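PDB 1KS8: endo-b-1,4-glucanase from Nasutitermes takasagoensis, which probably hydrolyses internal beta-1,4-glucosidic linkages of cellulose and related beta-glucans as a family 9 glycosyl hydrolase. Local coordinates for residues 7-12 with 84-89; 65-70 with 417-422; 75-80 with 222-227; 91-96 with 163-168; 101-106 with 156-161. One frame throughout, in Å; residues are numbered along the deposited sequence.

Contact 1: 7-12 with 84-89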
# COMPACT_ATOMS: atom_id res chain seq x y z
N GLN A 7 -18.62 -3.76 -4.97
CA GLN A 7 -18.42 -4.84 -4.02
C GLN A 7 -16.96 -5.27 -3.92
O GLN A 7 -16.51 -5.67 -2.85
CB GLN A 7 -19.30 -6.05 -4.36
CG GLN A 7 -19.25 -7.15 -3.31
CD GLN A 7 -19.60 -6.66 -1.91
OE1 GLN A 7 -18.86 -6.88 -0.95
NE2 GLN A 7 -20.74 -5.98 -1.79
N VAL A 8 -16.21 -5.19 -5.02
CA VAL A 8 -14.81 -5.57 -4.94
C VAL A 8 -14.11 -4.55 -4.04
O VAL A 8 -13.22 -4.90 -3.26
CB VAL A 8 -14.13 -5.63 -6.32
CG1 VAL A 8 -12.69 -6.10 -6.18
CG2 VAL A 8 -14.89 -6.59 -7.23
N LEU A 9 -14.52 -3.28 -4.13
CA LEU A 9 -13.95 -2.23 -3.29
C LEU A 9 -14.21 -2.57 -1.83
O LEU A 9 -13.32 -2.48 -0.98
CB LEU A 9 -14.56 -0.86 -3.64
CG LEU A 9 -14.15 0.34 -2.77
CD1 LEU A 9 -12.64 0.47 -2.72
CD2 LEU A 9 -14.77 1.60 -3.35
N ARG A 10 -15.45 -2.95 -1.52
CA ARG A 10 -15.80 -3.32 -0.15
C ARG A 10 -14.98 -4.54 0.27
O ARG A 10 -14.54 -4.64 1.42
CB ARG A 10 -17.29 -3.65 -0.05
CG ARG A 10 -18.21 -2.48 -0.33
CD ARG A 10 -19.68 -2.89 -0.28
NE ARG A 10 -20.53 -1.87 -0.86
CZ ARG A 10 -21.33 -2.07 -1.91
NH1 ARG A 10 -21.39 -3.26 -2.50
NH2 ARG A 10 -22.07 -1.07 -2.38
N ASP A 11 -14.77 -5.47 -0.66
CA ASP A 11 -13.98 -6.67 -0.36
C ASP A 11 -12.54 -6.28 -0.03
O ASP A 11 -11.95 -6.83 0.90
CB ASP A 11 -13.98 -7.63 -1.55
CG ASP A 11 -15.29 -8.36 -1.73
OD1 ASP A 11 -15.40 -9.11 -2.73
OD2 ASP A 11 -16.21 -8.21 -0.90
N SER A 12 -11.98 -5.35 -0.79
CA SER A 12 -10.61 -4.92 -0.54
C SER A 12 -10.50 -4.33 0.87
O SER A 12 -9.51 -4.52 1.57
CB SER A 12 -10.17 -3.89 -1.59
OG SER A 12 -8.79 -3.59 -1.47
N SER A 84 -18.09 6.79 -1.82
CA SER A 84 -19.45 7.15 -1.42
C SER A 84 -20.50 6.33 -2.16
O SER A 84 -21.47 5.88 -1.55
CB SER A 84 -19.69 8.64 -1.66
OG SER A 84 -18.97 9.42 -0.72
N SER A 85 -20.31 6.14 -3.46
CA SER A 85 -21.26 5.37 -4.25
C SER A 85 -21.33 3.93 -3.78
O SER A 85 -22.36 3.26 -3.92
CB SER A 85 -20.87 5.41 -5.73
OG SER A 85 -21.07 6.71 -6.27
N ALA A 86 -20.22 3.44 -3.22
CA ALA A 86 -20.16 2.07 -2.73
C ALA A 86 -20.57 1.99 -1.26
O ALA A 86 -20.55 0.91 -0.67
CB ALA A 86 -18.75 1.51 -2.91
N GLY A 87 -20.95 3.13 -0.69
CA GLY A 87 -21.34 3.17 0.71
C GLY A 87 -20.17 2.75 1.58
O GLY A 87 -20.35 2.15 2.63
N ALA A 88 -18.96 3.10 1.14
CA ALA A 88 -17.75 2.74 1.86
C ALA A 88 -16.85 3.91 2.23
O ALA A 88 -15.66 3.73 2.49
CB ALA A 88 -16.95 1.74 1.02
N LEU A 89 -17.41 5.12 2.27
CA LEU A 89 -16.62 6.29 2.63
C LEU A 89 -16.08 6.20 4.05
O LEU A 89 -14.90 6.43 4.29
CB LEU A 89 -17.45 7.57 2.46
CG LEU A 89 -16.73 8.88 2.79
CD1 LEU A 89 -15.49 9.03 1.93
CD2 LEU A 89 -17.68 10.05 2.56
O HOH W 1 -23.69 1.38 -2.27
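R10 reaches from helix 5-18 to the turn after helix 80-85 and grips one carbonyl oxygen with two nitrogens, side-on. Its NE lies 2.8 Å from A86 O, in the carbonyl plane; its NH2 meets the same A86 O at 3.0 Å from above that plane, a more bent bond with an N-H...O angle of 135°. CG lies beside the backbone N (chi1 -64°) and the chain runs extended from CG to NE, which carries the flat group out to the turn. A water links S85 O to R10 NH2, to which its bond is weak. Beside this polar grip the packing is apolar: L9, CG anti to its N (chi1 175°), brings CD2 to 4.0 Å from A86 CB. The acceptor belongs to a Schellman motif in which G87, at positive phi, ends the helix before A88 takes the N-cap position of the next. A leucine in place of R10 would probably leave A86 O without either donor and the turn less firmly tied to helix 5-18. A positive group set at the C-terminal end of a short helix, as here, would probably be favoured by the helix dipole.

Contact 2: 65-70 with 417-422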
# COMPACT_ATOMS: atom_id res chain seq x y z
N MET A 65 4.10 -0.00 4.65
CA MET A 65 2.86 0.38 5.34
C MET A 65 2.54 1.84 5.04
O MET A 65 1.38 2.19 4.83
CB MET A 65 2.97 0.19 6.85
CG MET A 65 1.59 0.05 7.51
SD MET A 65 1.56 0.28 9.30
CE MET A 65 2.78 -0.94 9.83
N ALA A 66 3.56 2.69 5.04
CA ALA A 66 3.36 4.11 4.76
C ALA A 66 2.93 4.29 3.31
O ALA A 66 2.01 5.07 3.03
CB ALA A 66 4.65 4.88 5.04
N TYR A 67 3.59 3.58 2.41
CA TYR A 67 3.25 3.64 0.99
C TYR A 67 1.78 3.27 0.81
O TYR A 67 1.03 3.93 0.08
CB TYR A 67 4.12 2.66 0.20
CG TYR A 67 3.56 2.33 -1.17
CD1 TYR A 67 3.72 3.19 -2.25
CD2 TYR A 67 2.80 1.17 -1.36
CE1 TYR A 67 3.15 2.92 -3.49
CE2 TYR A 67 2.22 0.89 -2.59
CZ TYR A 67 2.39 1.76 -3.64
OH TYR A 67 1.80 1.48 -4.85
N THR A 68 1.36 2.20 1.48
CA THR A 68 -0.01 1.74 1.39
C THR A 68 -0.96 2.85 1.82
O THR A 68 -1.95 3.14 1.13
CB THR A 68 -0.24 0.51 2.29
OG1 THR A 68 0.51 -0.60 1.79
CG2 THR A 68 -1.72 0.14 2.34
N ALA A 69 -0.66 3.47 2.95
CA ALA A 69 -1.48 4.55 3.47
C ALA A 69 -1.58 5.72 2.51
O ALA A 69 -2.65 6.28 2.30
CB ALA A 69 -0.94 5.01 4.82
N THR A 70 -0.45 6.11 1.92
CA THR A 70 -0.45 7.23 0.98
C THR A 70 -1.33 6.95 -0.23
O THR A 70 -2.14 7.79 -0.62
CB THR A 70 0.98 7.56 0.49
OG1 THR A 70 1.84 7.73 1.62
CG2 THR A 70 0.98 8.85 -0.34
N TYR A 417 0.07 -4.71 -2.02
CA TYR A 417 -0.51 -5.30 -3.23
C TYR A 417 -1.91 -4.74 -3.49
O TYR A 417 -2.30 -4.54 -4.64
CB TYR A 417 -0.65 -6.82 -3.09
CG TYR A 417 0.59 -7.65 -3.36
CD1 TYR A 417 1.86 -7.08 -3.35
CD2 TYR A 417 0.48 -9.02 -3.57
CE1 TYR A 417 3.01 -7.87 -3.54
CE2 TYR A 417 1.61 -9.81 -3.77
CZ TYR A 417 2.86 -9.24 -3.75
OH TYR A 417 3.97 -10.04 -3.91
N ASN A 418 -2.66 -4.51 -2.43
CA ASN A 418 -4.03 -4.01 -2.56
C ASN A 418 -4.22 -2.50 -2.65
O ASN A 418 -5.32 -2.05 -2.94
CB ASN A 418 -4.90 -4.53 -1.42
CG ASN A 418 -5.55 -5.86 -1.74
OD1 ASN A 418 -4.86 -6.87 -1.93
ND2 ASN A 418 -6.88 -5.87 -1.79
N ALA A 419 -3.16 -1.72 -2.42
CA ALA A 419 -3.29 -0.26 -2.42
C ALA A 419 -3.68 0.35 -3.76
O ALA A 419 -4.73 0.98 -3.88
CB ALA A 419 -2.01 0.38 -1.90
N GLY A 420 -2.83 0.19 -4.77
CA GLY A 420 -3.14 0.73 -6.09
C GLY A 420 -4.44 0.14 -6.60
O GLY A 420 -5.28 0.84 -7.17
N PHE A 421 -4.59 -1.16 -6.38
CA PHE A 421 -5.77 -1.93 -6.77
C PHE A 421 -7.04 -1.30 -6.20
O PHE A 421 -8.00 -1.02 -6.93
CB PHE A 421 -5.60 -3.37 -6.27
CG PHE A 421 -6.79 -4.26 -6.49
CD1 PHE A 421 -7.20 -4.61 -7.77
CD2 PHE A 421 -7.47 -4.80 -5.40
CE1 PHE A 421 -8.27 -5.49 -7.96
CE2 PHE A 421 -8.53 -5.68 -5.58
CZ PHE A 421 -8.93 -6.03 -6.86
N GLN A 422 -7.06 -1.08 -4.89
CA GLN A 422 -8.23 -0.50 -4.25
C GLN A 422 -8.53 0.91 -4.75
O GLN A 422 -9.69 1.26 -4.99
CB GLN A 422 -8.07 -0.48 -2.72
CG GLN A 422 -9.35 -0.07 -2.01
CD GLN A 422 -9.27 -0.26 -0.51
OE1 GLN A 422 -9.02 -1.36 -0.02
NE2 GLN A 422 -9.49 0.82 0.23
O HOH W 2 -0.05 -0.58 -4.58
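T68 lays its backbone CA and methyl against the CB of A419, which fits against the flank of helix 62-78 where segment 417-422 of helix 415-430 packs on it. The two helices belong to the (alpha/alpha)6 barrel of family 9 glycosyl hydrolases, and the centre of this contact lies about 2 Å from the centre of the chain. The small A419 allows the close approach: the CA atoms of T68 and A419 are 5.4 Å apart. A419 CB points toward the other helix and stands 4.1 Å from T68 CA, so a methyl group meets main chain as much as side chain. T68 CG2 adds a looser touch at 4.3 Å from A419 CB, while the threonine hydroxyl turns back to P64 O in its own helix.

Y67 comes from the neighbouring position. With CG anti to the backbone N (chi1 161°), its ring comes toward the other helix and approaches the same methyl obliquely, CE2 being 4.3 Å from A419 CB. W253 and K256 also touch this tyrosine, whose side chain is about 6 Å from that of E214, a calcium ligand in another structure of the protein; no calcium is bound here. On the other helix, Q422 and N418 turn their amides to S12, tying the neighbouring helix 5-18 to the same core.

The polar link between the two segments runs through one water, which lies in the plane of the tyrosine ring at its edge and accepts from both sides: Y67 OH donates to it at 2.8 Å and G420 N at 2.9 Å.

Contact 3: 75-80 with 222-227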
# COMPACT_ATOMS: atom_id res chain seq x y z
N GLY A 75 -6.36 7.81 -3.36
CA GLY A 75 -7.57 7.42 -4.05
C GLY A 75 -8.81 7.97 -3.38
O GLY A 75 -9.79 8.30 -4.05
N LEU A 76 -8.77 8.08 -2.05
CA LEU A 76 -9.89 8.61 -1.28
C LEU A 76 -10.10 10.08 -1.59
O LEU A 76 -11.23 10.58 -1.54
CB LEU A 76 -9.62 8.45 0.22
CG LEU A 76 -10.42 7.39 0.98
CD1 LEU A 76 -9.97 7.38 2.43
CD2 LEU A 76 -11.91 7.70 0.89
N ILE A 77 -9.02 10.78 -1.90
CA ILE A 77 -9.09 12.20 -2.21
C ILE A 77 -9.59 12.46 -3.63
O ILE A 77 -10.54 13.22 -3.84
CB ILE A 77 -7.71 12.88 -2.05
CG1 ILE A 77 -7.26 12.80 -0.59
CG2 ILE A 77 -7.78 14.33 -2.52
CD1 ILE A 77 -5.79 13.13 -0.38
N ASP A 78 -8.97 11.81 -4.61
CA ASP A 78 -9.34 12.00 -6.02
C ASP A 78 -10.59 11.27 -6.47
O ASP A 78 -11.25 11.70 -7.42
CB ASP A 78 -8.17 11.57 -6.92
CG ASP A 78 -7.01 12.54 -6.86
OD1 ASP A 78 -5.94 12.20 -7.41
OD2 ASP A 78 -7.16 13.63 -6.27
N PHE A 79 -10.93 10.17 -5.80
CA PHE A 79 -12.10 9.39 -6.19
C PHE A 79 -13.02 9.10 -5.01
O PHE A 79 -13.54 7.99 -4.86
CB PHE A 79 -11.62 8.10 -6.86
CG PHE A 79 -10.69 8.34 -8.02
CD1 PHE A 79 -11.18 8.85 -9.22
CD2 PHE A 79 -9.32 8.13 -7.89
CE1 PHE A 79 -10.31 9.15 -10.28
CE2 PHE A 79 -8.45 8.43 -8.93
CZ PHE A 79 -8.95 8.94 -10.13
N GLU A 80 -13.22 10.12 -4.18
CA GLU A 80 -14.07 10.00 -3.01
C GLU A 80 -15.47 9.55 -3.41
O GLU A 80 -16.12 8.79 -2.69
CB GLU A 80 -14.15 11.35 -2.28
CG GLU A 80 -14.87 11.29 -0.95
CD GLU A 80 -14.94 12.63 -0.26
OE1 GLU A 80 -15.44 12.69 0.88
OE2 GLU A 80 -14.48 13.64 -0.85
N LEU A 222 2.99 17.58 0.90
CA LEU A 222 2.90 18.64 1.90
C LEU A 222 2.40 19.92 1.26
O LEU A 222 1.64 20.67 1.88
CB LEU A 222 4.26 18.86 2.57
CG LEU A 222 4.49 17.92 3.75
CD1 LEU A 222 5.95 17.97 4.18
CD2 LEU A 222 3.57 18.31 4.90
N TYR A 223 2.81 20.19 0.03
CA TYR A 223 2.34 21.39 -0.65
C TYR A 223 0.83 21.27 -0.85
O TYR A 223 0.08 22.22 -0.60
CB TYR A 223 3.02 21.55 -2.01
CG TYR A 223 2.41 22.66 -2.84
CD1 TYR A 223 2.40 23.98 -2.38
CD2 TYR A 223 1.81 22.40 -4.07
CE1 TYR A 223 1.82 25.00 -3.12
CE2 TYR A 223 1.22 23.41 -4.82
CZ TYR A 223 1.23 24.71 -4.34
OH TYR A 223 0.65 25.72 -5.08
N ARG A 224 0.39 20.11 -1.30
CA ARG A 224 -1.03 19.89 -1.54
C ARG A 224 -1.86 20.05 -0.26
O ARG A 224 -2.97 20.57 -0.30
CB ARG A 224 -1.26 18.49 -2.12
CG ARG A 224 -2.69 18.21 -2.52
CD ARG A 224 -2.85 16.84 -3.15
NE ARG A 224 -4.16 16.71 -3.78
CZ ARG A 224 -4.49 15.73 -4.61
NH1 ARG A 224 -3.60 14.79 -4.92
NH2 ARG A 224 -5.70 15.71 -5.17
N ALA A 225 -1.29 19.62 0.86
CA ALA A 225 -1.98 19.68 2.15
C ALA A 225 -1.91 21.03 2.87
O ALA A 225 -2.70 21.28 3.78
CB ALA A 225 -1.45 18.59 3.06
N THR A 226 -0.97 21.88 2.47
CA THR A 226 -0.80 23.17 3.14
C THR A 226 -0.95 24.40 2.24
O THR A 226 -1.27 25.48 2.73
CB THR A 226 0.58 23.26 3.79
OG1 THR A 226 1.59 23.21 2.77
CG2 THR A 226 0.79 22.11 4.77
N ASN A 227 -0.70 24.22 0.95
CA ASN A 227 -0.76 25.32 -0.01
C ASN A 227 0.41 26.25 0.28
O ASN A 227 0.43 27.40 -0.15
CB ASN A 227 -2.08 26.09 0.12
CG ASN A 227 -2.31 27.06 -1.03
OD1 ASN A 227 -3.18 27.93 -0.96
ND2 ASN A 227 -1.52 26.91 -2.09
O HOH W 3 -3.76 13.66 -7.54
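CG of R224 stands anti to its backbone N (chi1 -175°) and the chain continues extended to NE, which carries the guanidinium across to helix 62-78; the nearest CA atoms, those of I77 and R224, are 11.2 Å apart. D78 answers with its CG beside the backbone N (chi1 -71°), which turns the carboxylate back toward the arginine. R224 NH2 donates to D78 OD2 at 2.8 Å, a salt bridge made through the syn lone pair of the oxygen. The fit is not flat: carboxylate and guanidinium planes stand 38° apart. A water bridges the other pair of ends, lying 2.6 Å from D78 OD1 and accepting from R224 NH1 at 2.9 Å.

These groups join the C-terminal ends of helices 62-78 and 212-226, two helices of the (alpha/alpha)6 barrel, at the protein surface. I77 slides past the arginine in the opposite direction; its CG2, anti to the backbone N, lies over one guanidinium face, 3.6 Å from R224 NH2. I164 of helix 149-165 touches both I77 and R224, and L263 and L267 of helix 257-268 touch the arginine.

With a methionine in place of R224, D78 would probably lose its charged mate beside the neighbouring carboxylate of E316, and the methyl of I77 its flat cover. Beyond the bridge, T226 OG1 hydrogen-bonds back to L222 O at 2.7 Å in the last turn of helix 212-226.

Contact 4: 91-96 with 163-168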
# COMPACT_ATOMS: atom_id res chain seq x y z
N ASP A 91 -15.65 3.52 5.96
CA ASP A 91 -14.67 2.45 6.05
C ASP A 91 -13.37 2.84 5.35
O ASP A 91 -12.29 2.48 5.80
CB ASP A 91 -15.23 1.15 5.47
CG ASP A 91 -16.17 0.44 6.43
OD1 ASP A 91 -16.63 -0.67 6.09
OD2 ASP A 91 -16.45 0.99 7.51
N GLY A 92 -13.49 3.56 4.24
CA GLY A 92 -12.30 3.99 3.53
C GLY A 92 -11.44 4.88 4.42
O GLY A 92 -10.22 4.73 4.48
N ARG A 93 -12.09 5.81 5.11
CA ARG A 93 -11.38 6.69 6.02
C ARG A 93 -10.76 5.89 7.16
O ARG A 93 -9.63 6.14 7.57
CB ARG A 93 -12.34 7.75 6.57
CG ARG A 93 -12.76 8.78 5.53
CD ARG A 93 -13.91 9.63 6.01
NE ARG A 93 -14.17 10.74 5.09
CZ ARG A 93 -15.27 11.48 5.09
NH1 ARG A 93 -16.24 11.22 5.96
NH2 ARG A 93 -15.40 12.47 4.23
N LYS A 94 -11.51 4.91 7.67
CA LYS A 94 -11.01 4.07 8.76
C LYS A 94 -9.75 3.30 8.36
O LYS A 94 -8.86 3.11 9.17
CB LYS A 94 -12.08 3.08 9.21
CG LYS A 94 -13.24 3.71 9.96
CD LYS A 94 -14.24 2.64 10.40
CE LYS A 94 -15.40 3.25 11.16
NZ LYS A 94 -14.93 3.98 12.37
N ALA A 95 -9.70 2.86 7.11
CA ALA A 95 -8.55 2.11 6.62
C ALA A 95 -7.30 2.98 6.63
O ALA A 95 -6.20 2.51 6.94
CB ALA A 95 -8.82 1.59 5.21
N VAL A 96 -7.46 4.25 6.29
CA VAL A 96 -6.34 5.18 6.29
C VAL A 96 -5.95 5.50 7.74
O VAL A 96 -4.77 5.45 8.10
CB VAL A 96 -6.72 6.49 5.57
CG1 VAL A 96 -5.64 7.54 5.78
CG2 VAL A 96 -6.89 6.22 4.08
N SER A 163 -4.19 14.08 6.09
CA SER A 163 -4.68 15.34 6.63
C SER A 163 -5.72 15.95 5.70
O SER A 163 -6.66 16.62 6.14
CB SER A 163 -3.53 16.33 6.88
OG SER A 163 -3.05 16.90 5.67
N ILE A 164 -5.57 15.71 4.40
CA ILE A 164 -6.51 16.21 3.41
C ILE A 164 -7.81 15.41 3.52
O ILE A 164 -8.91 15.97 3.52
CB ILE A 164 -5.95 16.08 1.98
CG1 ILE A 164 -4.70 16.96 1.83
CG2 ILE A 164 -7.00 16.47 0.95
CD1 ILE A 164 -3.95 16.74 0.53
N VAL A 165 -7.68 14.10 3.65
CA VAL A 165 -8.84 13.23 3.78
C VAL A 165 -9.75 13.64 4.94
O VAL A 165 -10.97 13.65 4.81
CB VAL A 165 -8.40 11.75 3.99
CG1 VAL A 165 -9.59 10.89 4.39
CG2 VAL A 165 -7.77 11.21 2.72
N PHE A 166 -9.14 14.00 6.06
CA PHE A 166 -9.89 14.36 7.26
C PHE A 166 -10.10 15.85 7.49
O PHE A 166 -10.67 16.25 8.51
CB PHE A 166 -9.21 13.75 8.48
CG PHE A 166 -9.26 12.25 8.50
CD1 PHE A 166 -10.43 11.59 8.87
CD2 PHE A 166 -8.16 11.49 8.11
CE1 PHE A 166 -10.50 10.20 8.85
CE2 PHE A 166 -8.22 10.10 8.09
CZ PHE A 166 -9.40 9.45 8.46
N ARG A 167 -9.67 16.67 6.54
CA ARG A 167 -9.79 18.12 6.64
C ARG A 167 -11.13 18.63 7.15
O ARG A 167 -11.18 19.52 8.00
CB ARG A 167 -9.48 18.74 5.28
CG ARG A 167 -9.61 20.25 5.21
CD ARG A 167 -9.25 20.75 3.82
NE ARG A 167 -9.99 20.03 2.79
CZ ARG A 167 -9.86 20.25 1.48
NH1 ARG A 167 -9.01 21.17 1.04
NH2 ARG A 167 -10.57 19.54 0.62
N ASN A 168 -12.23 18.06 6.65
CA ASN A 168 -13.56 18.51 7.06
C ASN A 168 -14.25 17.66 8.12
O ASN A 168 -14.86 18.19 9.04
CB ASN A 168 -14.47 18.62 5.83
CG ASN A 168 -13.95 19.61 4.81
OD1 ASN A 168 -13.66 20.76 5.14
ND2 ASN A 168 -13.84 19.17 3.56
O HOH W 4 -12.62 12.16 3.18
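This is a mixed contact of apolar side chains and one water bridge, partly buried, where helix 89-106 passes the C-terminal end of helix 149-165. F166 turns the edge of its ring to the other helix: R93 O lies near the ring plane, 3.4 Å from F166 CZ, and R93 CB is 3.8 Å from F166 CE1. V96 CG1 meets the same rim, 4.3 Å from F166 CE2. CG of F166 sits beside the backbone N (chi1 -66°), which sends the ring across to helix 89-106 although its CB points along the interface. V165 backs it from its own segment, with CG1 over one ring face near the rim. That methyl, anti to the backbone N (chi1 169°), also touches the aliphatic part of the arginine at 4.0 Å from R93 CG. Further out, a water in the guanidinium plane accepts from R93 NE at 2.8 Å and donates to V165 O at 2.8 Å, which satisfies a carbonyl near the helix end. Y173 meets F166 edge-to-face, while L76 and I77 of helix 62-78 touch V165. Both helices are part of the (alpha/alpha)6 barrel of family 9 glycosyl hydrolases.

Contact 5: 101-106 with 156-161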
# COMPACT_ATOMS: atom_id res chain seq x y z
N ASP A 101 -2.83 6.40 12.67
CA ASP A 101 -2.84 6.42 14.13
C ASP A 101 -1.54 5.76 14.60
O ASP A 101 -0.94 6.18 15.59
CB ASP A 101 -4.02 5.62 14.70
CG ASP A 101 -5.31 6.41 14.71
OD1 ASP A 101 -5.26 7.65 14.51
OD2 ASP A 101 -6.37 5.80 14.93
N TYR A 102 -1.13 4.72 13.88
CA TYR A 102 0.10 4.01 14.21
C TYR A 102 1.33 4.86 13.91
O TYR A 102 2.26 4.92 14.71
CB TYR A 102 0.16 2.69 13.44
CG TYR A 102 1.49 1.97 13.57
CD1 TYR A 102 1.86 1.36 14.77
CD2 TYR A 102 2.38 1.92 12.50
CE1 TYR A 102 3.09 0.72 14.90
CE2 TYR A 102 3.61 1.29 12.62
CZ TYR A 102 3.96 0.69 13.81
OH TYR A 102 5.17 0.05 13.92
N PHE A 103 1.34 5.54 12.76
CA PHE A 103 2.49 6.38 12.43
C PHE A 103 2.70 7.45 13.49
O PHE A 103 3.84 7.81 13.80
CB PHE A 103 2.31 7.05 11.07
CG PHE A 103 2.10 6.08 9.93
CD1 PHE A 103 2.69 4.82 9.95
CD2 PHE A 103 1.34 6.45 8.83
CE1 PHE A 103 2.52 3.94 8.89
CE2 PHE A 103 1.16 5.57 7.76
CZ PHE A 103 1.75 4.32 7.80
N ILE A 104 1.61 7.96 14.05
CA ILE A 104 1.71 8.98 15.09
C ILE A 104 2.42 8.40 16.31
O ILE A 104 3.27 9.06 16.91
CB ILE A 104 0.32 9.52 15.47
CG1 ILE A 104 -0.20 10.43 14.34
CG2 ILE A 104 0.38 10.29 16.78
CD1 ILE A 104 -1.64 10.86 14.50
N LYS A 105 2.07 7.17 16.68
CA LYS A 105 2.72 6.52 17.82
C LYS A 105 4.19 6.26 17.52
O LYS A 105 5.05 6.45 18.38
CB LYS A 105 2.05 5.18 18.14
CG LYS A 105 0.62 5.27 18.64
CD LYS A 105 0.13 3.89 19.03
CE LYS A 105 -1.32 3.92 19.49
NZ LYS A 105 -1.83 2.56 19.84
N ALA A 106 4.47 5.81 16.30
CA ALA A 106 5.84 5.50 15.89
C ALA A 106 6.73 6.74 15.85
O ALA A 106 7.96 6.63 15.92
CB ALA A 106 5.83 4.81 14.53
N ALA A 156 5.67 10.86 5.91
CA ALA A 156 5.24 12.25 5.90
C ALA A 156 4.19 12.43 4.80
O ALA A 156 3.20 13.15 4.98
CB ALA A 156 6.43 13.16 5.63
N ALA A 157 4.39 11.77 3.66
CA ALA A 157 3.45 11.85 2.55
C ALA A 157 2.11 11.26 2.96
O ALA A 157 1.06 11.83 2.68
CB ALA A 157 4.01 11.11 1.34
N ALA A 158 2.14 10.10 3.62
CA ALA A 158 0.92 9.44 4.06
C ALA A 158 0.15 10.33 5.03
O ALA A 158 -1.07 10.47 4.93
CB ALA A 158 1.25 8.11 4.72
N LEU A 159 0.88 10.94 5.96
CA LEU A 159 0.25 11.81 6.95
C LEU A 159 -0.34 13.06 6.30
O LEU A 159 -1.44 13.49 6.65
CB LEU A 159 1.28 12.19 8.02
CG LEU A 159 1.73 11.02 8.90
CD1 LEU A 159 2.97 11.43 9.69
CD2 LEU A 159 0.61 10.61 9.84
N ALA A 160 0.39 13.64 5.35
CA ALA A 160 -0.09 14.83 4.66
C ALA A 160 -1.32 14.48 3.83
O ALA A 160 -2.31 15.22 3.83
CB ALA A 160 1.01 15.39 3.76
N ALA A 161 -1.28 13.36 3.13
CA ALA A 161 -2.42 12.94 2.33
C ALA A 161 -3.62 12.70 3.25
O ALA A 161 -4.74 13.11 2.95
CB ALA A 161 -2.09 11.66 1.55
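Both segments are helical throughout, 101-106 forming the C-terminal end of helix 89-106 and 156-161 lying within helix 149-165; their CA atoms come nearest at F103 and L159, 8.0 Å apart. That spacing is wide enough for side chains to lie between the backbones, and F103 lies there. Its CB points at the other helix, and with CG beside the backbone N (chi1 -58°) the ring reaches the methyl of A158. F103 CE2 stands 4.0 Å from A158 CB, an oblique approach. L159 comes from a different side: its CD2 lies at the ring edge, near its plane, and is 4.1 Å from F103 CB. A leucine branch and an alanine methyl thus hold the phenylalanine at two points, one by its root and one by its far rim.

The two helices are part of the (alpha/alpha)6 barrel of this glycosyl hydrolase family, and between these segments they meet through carbon. The run of alanines at 156-158 and 160-161 keeps helix 149-165 slim on several faces at once. A157 and A161 touch W221 of helix 212-226, A161 also meets A73 of helix 62-78, and A158 rests on T70. F103 in turn reaches A69 of helix 62-78, so its ring takes part in a three-helix junction. L159 extends the apolar layer the other way, touching L177 and L184 of helix 171-190. Past the phenylalanine, the end of helix 89-106 is joined to the small antiparallel sheet by backbone hydrogen bonds between A106 and Y114.

How the contacts relate
From the N terminus, helix 5-18 is first tied down when contact 1 brings 84-89 back to it. Helix 62-78 lies inside that loop and opens contact 2 at 65-70 and contact 3 at 75-80, so both cross contact 1. Helix 89-106 then opens contacts 4 and 5, in series with contact 1; helix 149-165 closes contact 5 first and contact 4 next, one nested in the other. Contact 3 encloses both, closing at helix 212-226, and contact 2 encloses all three, returning only at helix 415-430. There the first and last helices of the chain pack together. Together the contacts tie helices 5-18, 62-78, 89-106, 149-165, 212-226 and 415-430 of the fold.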